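Long-range contacts in thiamine-binding periplasmic protein (Escherichia coli, PDB 2QRY), which binds thiamine, thiamine phosphate and thiamine diphosphate with high affinity in the periplasm and serves the ThiBPQ ABC transporter in thiamine import: residues A108-P112 against Y285-N289; P122-F128 against H243-V249. All coordinates share one frame; numbering follows the deposited sequence.

Contact 1 (A108-P112 against Y285-N289)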
loop_
_atom_site.group_PDB
_atom_site.type_symbol
_atom_site.label_atom_id
_atom_site.label_comp_id
_atom_site.label_asym_id
_atom_site.label_seq_id
_atom_site.Cartn_x
_atom_site.Cartn_y
_atom_site.Cartn_z
ATOM N N ALA A 108 -10.228 -14.728 11.486
ATOM C CA ALA A 108 -10.268 -14.893 10.037
ATOM C C ALA A 108 -9.048 -14.275 9.352
ATOM O O ALA A 108 -8.867 -14.420 8.142
ATOM C CB ALA A 108 -11.548 -14.272 9.482
ATOM N N VAL A 109 -8.204 -13.607 10.137
ATOM C CA VAL A 109 -7.021 -12.935 9.611
ATOM C C VAL A 109 -5.693 -13.373 10.237
ATOM O O VAL A 109 -5.616 -13.626 11.437
ATOM C CB VAL A 109 -7.182 -11.404 9.772
ATOM C CG1 VAL A 109 -5.835 -10.716 9.731
ATOM C CG2 VAL A 109 -8.079 -10.873 8.674
ATOM N N ASN A 110 -4.654 -13.446 9.404
ATOM C CA ASN A 110 -3.314 -13.839 9.833
ATOM C C ASN A 110 -2.283 -12.879 9.235
ATOM O O ASN A 110 -1.935 -12.967 8.057
ATOM C CB ASN A 110 -3.030 -15.275 9.392
ATOM C CG ASN A 110 -1.645 -15.737 9.782
ATOM O OD1 ASN A 110 -1.155 -15.411 10.862
ATOM N ND2 ASN A 110 -1.010 -16.513 8.910
ATOM N N VAL A 111 -1.787 -11.970 10.069
ATOM C CA VAL A 111 -0.838 -10.952 9.637
ATOM C C VAL A 111 0.385 -10.827 10.545
ATOM O O VAL A 111 0.299 -11.063 11.745
ATOM C CB VAL A 111 -1.551 -9.568 9.578
ATOM C CG1 VAL A 111 -0.547 -8.452 9.399
ATOM C CG2 VAL A 111 -2.555 -9.556 8.451
ATOM N N PRO A 112 1.541 -10.450 9.972
ATOM C CA PRO A 112 2.789 -10.283 10.721
ATOM C C PRO A 112 2.630 -9.241 11.825
ATOM O O PRO A 112 2.234 -8.107 11.565
ATOM C CB PRO A 112 3.771 -9.823 9.650
ATOM C CG PRO A 112 3.297 -10.545 8.446
ATOM C CD PRO A 112 1.797 -10.366 8.522
ATOM N N TYR A 285 1.174 -10.100 -0.132
ATOM C CA TYR A 285 0.956 -11.349 0.596
ATOM C C TYR A 285 -0.461 -11.352 1.169
ATOM O O TYR A 285 -0.886 -10.384 1.801
ATOM C CB TYR A 285 1.977 -11.502 1.729
ATOM C CG TYR A 285 3.397 -11.669 1.245
ATOM C CD1 TYR A 285 3.808 -12.845 0.619
ATOM C CD2 TYR A 285 4.327 -10.641 1.391
ATOM C CE1 TYR A 285 5.111 -12.995 0.150
ATOM C CE2 TYR A 285 5.634 -10.779 0.927
ATOM C CZ TYR A 285 6.017 -11.959 0.306
ATOM O OH TYR A 285 7.300 -12.091 -0.163
ATOM N N PRO A 286 -1.213 -12.441 0.947
ATOM C CA PRO A 286 -2.586 -12.570 1.441
ATOM C C PRO A 286 -2.657 -12.576 2.961
ATOM O O PRO A 286 -1.668 -12.849 3.650
ATOM C CB PRO A 286 -3.049 -13.898 0.848
ATOM C CG PRO A 286 -2.213 -14.042 -0.372
ATOM C CD PRO A 286 -0.861 -13.597 0.109
ATOM N N VAL A 287 -3.841 -12.283 3.476
ATOM C CA VAL A 287 -4.064 -12.245 4.907
ATOM C C VAL A 287 -4.581 -13.606 5.390
ATOM O O VAL A 287 -4.533 -13.914 6.580
ATOM C CB VAL A 287 -5.053 -11.114 5.257
ATOM C CG1 VAL A 287 -6.449 -11.479 4.822
ATOM C CG2 VAL A 287 -4.988 -10.819 6.713
ATOM N N ALA A 288 -5.070 -14.413 4.451
ATOM C CA ALA A 288 -5.559 -15.757 4.755
ATOM C C ALA A 288 -4.536 -16.731 4.183
ATOM O O ALA A 288 -3.883 -16.429 3.183
ATOM C CB ALA A 288 -6.916 -15.990 4.112
ATOM N N ASN A 289 -4.399 -17.893 4.814
ATOM C CA ASN A 289 -3.443 -18.903 4.372
ATOM C C ASN A 289 -3.801 -19.544 3.033
ATOM O O ASN A 289 -4.048 -20.747 2.960
ATOM C CB ASN A 289 -3.295 -19.988 5.445
HETATM O O HOH W 1 -0.778 -14.641 6.055
#

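Contact 2 (P122-F128 against H243-V249). With TPS (thiamin phosphate), chain E.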
loop_
_atom_site.group_PDB
_atom_site.type_symbol
_atom_site.label_atom_id
_atom_site.label_comp_id
_atom_site.label_asym_id
_atom_site.label_seq_id
_atom_site.Cartn_x
_atom_site.Cartn_y
_atom_site.Cartn_z
ATOM N N PRO A 122 -7.815 -6.251 7.668
ATOM C CA PRO A 122 -6.721 -6.390 6.705
ATOM C C PRO A 122 -7.128 -7.302 5.555
ATOM O O PRO A 122 -7.947 -8.205 5.735
ATOM C CB PRO A 122 -5.603 -7.022 7.532
ATOM C CG PRO A 122 -5.905 -6.599 8.915
ATOM C CD PRO A 122 -7.405 -6.730 8.998
ATOM N N PHE A 123 -6.560 -7.065 4.375
ATOM C CA PHE A 123 -6.842 -7.913 3.227
ATOM C C PHE A 123 -5.547 -8.363 2.548
ATOM O O PHE A 123 -5.559 -9.272 1.720
ATOM C CB PHE A 123 -7.816 -7.231 2.246
ATOM C CG PHE A 123 -7.288 -5.985 1.581
ATOM C CD1 PHE A 123 -6.445 -6.069 0.477
ATOM C CD2 PHE A 123 -7.715 -4.726 2.000
ATOM C CE1 PHE A 123 -6.046 -4.924 -0.201
ATOM C CE2 PHE A 123 -7.322 -3.575 1.328
ATOM C CZ PHE A 123 -6.489 -3.673 0.228
ATOM N N ASP A 124 -4.434 -7.728 2.911
ATOM C CA ASP A 124 -3.111 -8.106 2.406
ATOM C C ASP A 124 -2.000 -7.295 3.066
ATOM O O ASP A 124 -2.265 -6.313 3.755
ATOM C CB ASP A 124 -3.006 -8.009 0.868
ATOM C CG ASP A 124 -3.052 -6.584 0.338
ATOM O OD1 ASP A 124 -2.621 -5.637 1.039
ATOM O OD2 ASP A 124 -3.504 -6.418 -0.815
ATOM N N TYR A 125 -0.757 -7.731 2.887
ATOM C CA TYR A 125 0.366 -7.016 3.480
ATOM C C TYR A 125 1.614 -7.144 2.618
ATOM O O TYR A 125 1.689 -8.000 1.742
ATOM C CB TYR A 125 0.642 -7.529 4.902
ATOM C CG TYR A 125 1.232 -8.924 4.979
ATOM C CD1 TYR A 125 2.613 -9.116 5.035
ATOM C CD2 TYR A 125 0.409 -10.052 4.995
ATOM C CE1 TYR A 125 3.164 -10.392 5.107
ATOM C CE2 TYR A 125 0.950 -11.339 5.066
ATOM C CZ TYR A 125 2.328 -11.500 5.123
ATOM O OH TYR A 125 2.872 -12.763 5.209
ATOM N N GLY A 126 2.583 -6.274 2.864
ATOM C CA GLY A 126 3.807 -6.311 2.093
ATOM C C GLY A 126 4.888 -5.450 2.707
ATOM O O GLY A 126 4.739 -4.939 3.820
ATOM N N TYR A 127 5.981 -5.285 1.972
ATOM C CA TYR A 127 7.096 -4.493 2.449
ATOM C C TYR A 127 7.568 -3.540 1.366
ATOM O O TYR A 127 7.862 -3.954 0.245
ATOM C CB TYR A 127 8.232 -5.419 2.864
ATOM C CG TYR A 127 7.802 -6.447 3.886
ATOM C CD1 TYR A 127 7.762 -6.131 5.246
ATOM C CD2 TYR A 127 7.402 -7.727 3.492
ATOM C CE1 TYR A 127 7.334 -7.067 6.194
ATOM C CE2 TYR A 127 6.969 -8.665 4.427
ATOM C CZ TYR A 127 6.940 -8.326 5.777
ATOM O OH TYR A 127 6.521 -9.248 6.709
ATOM N N PHE A 128 7.627 -2.256 1.704
ATOM C CA PHE A 128 8.079 -1.256 0.755
ATOM C C PHE A 128 9.554 -1.489 0.460
ATOM O O PHE A 128 10.339 -1.817 1.354
ATOM C CB PHE A 128 7.889 0.156 1.316
ATOM C CG PHE A 128 6.474 0.468 1.702
ATOM C CD1 PHE A 128 5.457 0.451 0.749
ATOM C CD2 PHE A 128 6.158 0.776 3.020
ATOM C CE1 PHE A 128 4.148 0.733 1.107
ATOM C CE2 PHE A 128 4.849 1.063 3.389
ATOM C CZ PHE A 128 3.841 1.041 2.433
ATOM N N HIS A 243 12.946 -3.456 6.450
ATOM C CA HIS A 243 11.894 -2.792 5.687
ATOM C C HIS A 243 10.615 -2.497 6.469
ATOM O O HIS A 243 10.264 -3.211 7.417
ATOM C CB HIS A 243 11.575 -3.628 4.451
ATOM C CG HIS A 243 12.737 -3.762 3.516
ATOM N ND1 HIS A 243 12.716 -3.275 2.225
ATOM C CD2 HIS A 243 13.978 -4.270 3.705
ATOM C CE1 HIS A 243 13.895 -3.472 1.664
ATOM N NE2 HIS A 243 14.680 -4.072 2.540
ATOM N N TYR A 244 9.927 -1.434 6.059
ATOM C CA TYR A 244 8.697 -1.010 6.711
ATOM C C TYR A 244 7.517 -1.855 6.259
ATOM O O TYR A 244 7.337 -2.106 5.070
ATOM C CB TYR A 244 8.430 0.473 6.428
ATOM C CG TYR A 244 7.488 1.108 7.424
ATOM C CD1 TYR A 244 6.123 0.808 7.415
ATOM C CD2 TYR A 244 7.964 1.991 8.401
ATOM C CE1 TYR A 244 5.249 1.373 8.356
ATOM C CE2 TYR A 244 7.103 2.560 9.342
ATOM C CZ TYR A 244 5.748 2.247 9.312
ATOM O OH TYR A 244 4.889 2.809 10.230
ATOM N N LEU A 245 6.710 -2.281 7.224
ATOM C CA LEU A 245 5.562 -3.130 6.949
ATOM C C LEU A 245 4.275 -2.389 6.665
ATOM O O LEU A 245 3.939 -1.411 7.343
ATOM C CB LEU A 245 5.320 -4.079 8.127
ATOM C CG LEU A 245 3.993 -4.849 8.144
ATOM C CD1 LEU A 245 3.967 -5.907 7.050
ATOM C CD2 LEU A 245 3.826 -5.511 9.510
ATOM N N GLN A 246 3.549 -2.866 5.658
ATOM C CA GLN A 246 2.263 -2.289 5.318
ATOM C C GLN A 246 1.196 -3.374 5.362
ATOM O O GLN A 246 1.371 -4.463 4.814
ATOM C CB GLN A 246 2.249 -1.661 3.917
ATOM C CG GLN A 246 0.878 -1.064 3.582
ATOM C CD GLN A 246 0.719 -0.642 2.130
ATOM O OE1 GLN A 246 0.871 -1.452 1.210
ATOM N NE2 GLN A 246 0.396 0.629 1.919
ATOM N N VAL A 247 0.094 -3.064 6.030
ATOM C CA VAL A 247 -1.035 -3.966 6.106
ATOM C C VAL A 247 -2.180 -3.116 5.597
ATOM O O VAL A 247 -2.592 -2.169 6.260
ATOM C CB VAL A 247 -1.347 -4.409 7.554
ATOM C CG1 VAL A 247 -2.590 -5.274 7.564
ATOM C CG2 VAL A 247 -0.164 -5.169 8.144
ATOM N N GLU A 248 -2.679 -3.430 4.408
ATOM C CA GLU A 248 -3.784 -2.661 3.849
ATOM C C GLU A 248 -5.068 -3.111 4.518
ATOM O O GLU A 248 -5.214 -4.277 4.871
ATOM C CB GLU A 248 -3.874 -2.871 2.338
ATOM C CG GLU A 248 -2.582 -2.580 1.611
ATOM C CD GLU A 248 -2.787 -2.418 0.124
ATOM O OE1 GLU A 248 -3.006 -1.267 -0.325
ATOM O OE2 GLU A 248 -2.746 -3.444 -0.592
ATOM N N VAL A 249 -6.005 -2.189 4.675
ATOM C CA VAL A 249 -7.258 -2.505 5.340
ATOM C C VAL A 249 -8.474 -1.901 4.663
ATOM O O VAL A 249 -8.367 -1.066 3.767
ATOM C CB VAL A 249 -7.238 -1.993 6.795
ATOM C CG1 VAL A 249 -6.038 -2.564 7.530
ATOM C CG2 VAL A 249 -7.177 -0.480 6.806
HETATM C CM2 TPS E . 3.953 -4.707 -9.983
HETATM N N3 TPS E . 0.661 -2.026 -4.966
HETATM C C2 TPS E . 0.996 -1.173 -5.913
HETATM S S1 TPS E . 0.439 0.350 -5.327
HETATM C C5 TPS E . -0.238 -0.216 -3.793
HETATM C C4 TPS E . 0.018 -1.569 -3.854
HETATM C CM4 TPS E . -0.399 -2.491 -2.713
HETATM C C6 TPS E . -0.886 0.677 -2.782
HETATM C C7 TPS E . -0.867 2.014 -3.524
HETATM O O7 TPS E . -1.387 3.105 -2.775
HETATM N N1A TPS E . 3.812 -4.258 -7.569
HETATM C C2A TPS E . 3.168 -4.395 -8.731
HETATM N N3A TPS E . 1.845 -4.257 -8.802
HETATM C C4A TPS E . 1.107 -3.975 -7.707
HETATM N N4A TPS E . -0.265 -3.833 -7.812
HETATM C C5A TPS E . 1.763 -3.821 -6.444
HETATM C C6A TPS E . 3.159 -3.978 -6.430
HETATM C C7A TPS E . 1.008 -3.493 -5.132
HETATM P P1 TPS E . -1.286 4.403 -3.732
HETATM O O1 TPS E . 0.180 4.573 -4.220
HETATM O O2 TPS E . -1.810 5.704 -2.998
HETATM O O3 TPS E . -2.177 4.161 -4.970
HETATM O O HOH W 2 10.564 -0.424 3.417
#

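Contact 1 (A108-P112 against Y285-N289)
V287 reaches across to the extended chain 108-112 with its CG2 methyl, which enters the notch between V109 and V111, two residues apart and on the same side of the backbone. The methyl is carried there because it stands anti to its own backbone N, while CG1 takes the place between N and the carbonyl carbon (chi1 72°). The valines cross obliquely. CG2 of V109 lies 3.7 Å from CG2 of V287; CG1 of V109 is modelled nearer still, but too close for two carbons, so that approach is doubtful. Beside it, CG2 of V111 meets the same V287 methyl at a modelled 3.2 Å, nearly as short and to be taken with the same caution. N110, between the two valines, sends its side chain the other way, and only CB comes near the partner, 3.5 Å from V287 O. Segment 108-112 belongs to the loop joining helix 90-96 to strand 121-133, and 285-289 begins as a short edge strand that pairs with 121-133 before turning into loop. The contact is therefore loop packed on loop beside the sheet, and P122 of the long strand touches both V111 and V287. One backbone bond ties the chains: N110 N donates to V287 O over 2.9 Å, bent at the hydrogen (143°). N110 O and V287 O, both acceptors, stand 3.1 Å apart. A water donates to N110 O at 2.9 Å and to P286 O at 3.1 Å, bridging the chains next to the direct bond. V270 meets V109, and Q275 of helix 272-275 lies against P286, V287 and A288.

Contact 2 (P122-F128 against H243-V249)
Strands 122-128 and 243-249 run antiparallel, with a beta bulge at one end: F123 N donates to E248 O (3.1 Å) and E248 N to D124 O (3.0 Å), placing two residues opposite one. G126 and Q246 exchange both bonds, Q246 N to G126 O the straighter at 169°. F128 N to Y244 O is weak. H243 ND1 then donates to F128 O in the imidazole plane (2.9 Å), while its NE2 is bonded to F239 N; a water accepts from Y244 N. Q246 has CB 3.5 Å from F128 CZ, the two side chains crossing at about a right angle, and spends OE1 on Y218 OH and NE2 on D86 OD2. The D124 and E248 carboxylates lie nearly coplanar, D124 OD1 2.7 Å from E248 OE2; E248 OE1 is bonded to Y30 OH. As part of the ligand pocket, E248 OE2 also stands 3.3 Å from methyl CM4 of thiamin phosphate, and CB of E248 rests over the F123 ring face, 3.9 Å from its centroid. Beyond the pair, strand 81-86 flanks 243-252, strand 285-286 bonds to 121-133, and helix 165-178 covers F128 and Y244.

Overall arrangement
The centres of the two contacts lie 10 Å apart, and strand 121-133 joins them: it carries 122-128 of contact 2 and pairs with edge strand 285-286 of contact 1. They meet directly where Y285 N probably bonds to Y125 O, and where P112 CG packs on Y125 CE1. Along the chain the order is 108-112, 122-128, 243-249, 285-289, so contact 1 encloses contact 2. Contact 2 sits near the middle of the chain, with E248 in the thiamin phosphate pocket, and contact 1 farther out. Strand 121-133 also pairs with 214-218 and 234-236, and 243-252 with 81-86 and 305-306, consistent with the interlobe connections of bacterial solute-binding proteins.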